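Local coordinates for SnoaL-like domain-containing protein (Kribbella flavida, PDB 5EVH) that is of unknown function but carries a SnoaL-like domain of the NTF2 clan, a fold whose cone-shaped interior often serves as a small-molecule pocket or active site, at residues Thr26-Val31 against Asp45-Phe50. Numbering follows the deposited sequence.
Sequences TAMRHV and DGADAF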
loop_
_atom_site.group_PDB
_atom_site.type_symbol
_atom_site.label_atom_id
_atom_site.label_comp_id
_atom_site.label_asym_id
_atom_site.label_seq_id
_atom_site.Cartn_x
_atom_site.Cartn_y
_atom_site.Cartn_z
ATOM N N THR A 26 -23.402 5.812 -5.558
ATOM C CA THR A 26 -23.495 4.653 -4.669
ATOM C C THR A 26 -22.272 4.565 -3.771
ATOM O O THR A 26 -22.404 4.348 -2.554
ATOM C CB THR A 26 -23.662 3.366 -5.490
ATOM O OG1 THR A 26 -24.872 3.514 -6.265
ATOM C CG2 THR A 26 -23.771 2.102 -4.579
ATOM N N ALA A 27 -21.076 4.764 -4.337
ATOM C CA ALA A 27 -19.854 4.720 -3.529
ATOM C C ALA A 27 -19.894 5.746 -2.411
ATOM O O ALA A 27 -19.517 5.438 -1.266
ATOM C CB ALA A 27 -18.617 4.951 -4.424
HETATM N N MSE A 28 -20.438 6.942 -2.695
HETATM C CA MSE A 28 -20.441 8.024 -1.718
HETATM C C MSE A 28 -21.433 7.770 -0.601
HETATM O O MSE A 28 -21.334 8.395 0.450
HETATM C CB MSE A 28 -20.733 9.363 -2.405
HETATM C CG MSE A 28 -19.581 9.838 -3.310
HETATM SE SE MSE A 28 -17.864 10.087 -2.419
HETATM C CE MSE A 28 -18.467 11.419 -1.181
ATOM N N ARG A 29 -22.389 6.858 -0.807
ATOM C CA ARG A 29 -23.216 6.417 0.311
ATOM C C ARG A 29 -22.381 5.891 1.444
ATOM O O ARG A 29 -22.870 5.816 2.576
ATOM C CB ARG A 29 -24.166 5.253 -0.071
ATOM C CG ARG A 29 -25.238 5.509 -1.064
ATOM C CD ARG A 29 -26.063 4.177 -1.214
ATOM N NE ARG A 29 -27.065 4.347 -2.248
ATOM C CZ ARG A 29 -27.707 3.348 -2.824
ATOM N NH1 ARG A 29 -27.457 2.053 -2.465
ATOM N NH2 ARG A 29 -28.585 3.632 -3.763
ATOM N N HIS A 30 -21.195 5.345 1.134
ATOM C CA HIS A 30 -20.403 4.699 2.150
ATOM C C HIS A 30 -19.347 5.614 2.731
ATOM O O HIS A 30 -18.507 5.134 3.489
ATOM C CB HIS A 30 -19.722 3.472 1.546
ATOM C CG HIS A 30 -20.685 2.449 1.061
ATOM N ND1 HIS A 30 -21.311 1.561 1.922
ATOM C CD2 HIS A 30 -21.127 2.156 -0.190
ATOM C CE1 HIS A 30 -22.082 0.741 1.212
ATOM N NE2 HIS A 30 -21.994 1.078 -0.071
ATOM N N VAL A 31 -19.380 6.905 2.408
ATOM C CA VAL A 31 -18.356 7.872 2.819
ATOM C C VAL A 31 -18.948 8.822 3.860
ATOM O O VAL A 31 -19.997 9.442 3.618
ATOM C CB VAL A 31 -17.855 8.668 1.608
ATOM C CG1 VAL A 31 -16.917 9.846 2.071
ATOM C CG2 VAL A 31 -17.132 7.714 0.626
ATOM N N ASP A 45 -9.892 16.638 3.260
ATOM C CA ASP A 45 -10.910 16.650 4.311
ATOM C C ASP A 45 -12.312 16.861 3.765
ATOM O O ASP A 45 -12.581 17.867 3.100
ATOM C CB ASP A 45 -10.622 17.771 5.333
ATOM C CG ASP A 45 -9.505 17.399 6.314
ATOM O OD1 ASP A 45 -9.761 16.603 7.254
ATOM O OD2 ASP A 45 -8.378 17.906 6.154
ATOM N N GLY A 46 -13.227 15.972 4.123
ATOM C CA GLY A 46 -14.624 16.210 3.822
ATOM C C GLY A 46 -15.046 15.488 2.559
ATOM O O GLY A 46 -14.257 15.284 1.626
ATOM N N ALA A 47 -16.305 15.066 2.537
ATOM C CA ALA A 47 -16.804 14.275 1.421
ATOM C C ALA A 47 -16.710 15.017 0.090
ATOM O O ALA A 47 -16.471 14.380 -0.949
ATOM C CB ALA A 47 -18.247 13.845 1.697
ATOM N N ASP A 48 -16.926 16.349 0.073
ATOM C CA ASP A 48 -16.820 17.083 -1.196
ATOM C C ASP A 48 -15.410 17.018 -1.794
ATOM O O ASP A 48 -15.233 16.755 -3.000
ATOM C CB ASP A 48 -17.220 18.548 -1.007
ATOM C CG ASP A 48 -18.723 18.726 -0.854
ATOM O OD1 ASP A 48 -19.465 17.795 -1.228
ATOM O OD2 ASP A 48 -19.161 19.797 -0.369
ATOM N N ALA A 49 -14.397 17.376 -0.996
ATOM C CA ALA A 49 -13.021 17.254 -1.472
ATOM C C ALA A 49 -12.694 15.790 -1.784
ATOM O O ALA A 49 -11.958 15.490 -2.739
ATOM C CB ALA A 49 -12.050 17.814 -0.431
ATOM N N PHE A 50 -13.217 14.861 -0.989
ATOM C CA PHE A 50 -12.890 13.466 -1.277
ATOM C C PHE A 50 -13.428 13.079 -2.660
ATOM O O PHE A 50 -12.738 12.442 -3.465
ATOM C CB PHE A 50 -13.467 12.545 -0.186
ATOM C CG PHE A 50 -13.101 11.115 -0.376
ATOM C CD1 PHE A 50 -11.790 10.691 -0.155
ATOM C CD2 PHE A 50 -14.059 10.179 -0.808
ATOM C CE1 PHE A 50 -11.422 9.349 -0.361
ATOM C CE2 PHE A 50 -13.708 8.872 -1.030
ATOM C CZ PHE A 50 -12.401 8.412 -0.802
#
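Met-28, a selenomethionine, reaches across to Phe-50 and Ala-47, and with Val-31 these residues share the burial about evenly. SE of Met-28 sits at the edge of the Phe-50 ring, close to the ring plane and 5.4 Å from the ring centroid, a Met-aromatic contact with CD2 as the nearest ring atom. Bends at chi2 (-59°) and chi3 (-60°) bring SE to the ring edge and fold the methyl back onto helix 47-58, where CE of Met-28 lies 3.8 Å from CB of Ala-47 and also rests against that residue's carbonyl O. Val-31 works on the same two partners with a fork: its CG2 approaches the Phe-50 ring obliquely, 4.0 Å from CE2, while its CG1 lies between Phe-50 CD2 (4.1 Å) and Ala-47 CB (4.2 Å). With CG anti to the backbone N (chi1 -177°), the Phe-50 ring extends toward both. No hydrogen bond joins the two segments. A type I turn runs from Met-28 to Val-31, and O of the N-cap residue Gly-46 accepts a hydrogen bond from Phe-50 N. The last part of helix 24-28 and the turn into strand 31-32 thus pack on the first turn of helix 47-58, apolar packing consistent with an NTF2-like alpha+beta fold. Farther along that helix, Arg-51 and Met-54 also touch Met-28, while Phe-50 packs on Tyr-15 of helix 7-20 and on Ile-35 and Cys-37 of strand 35-39.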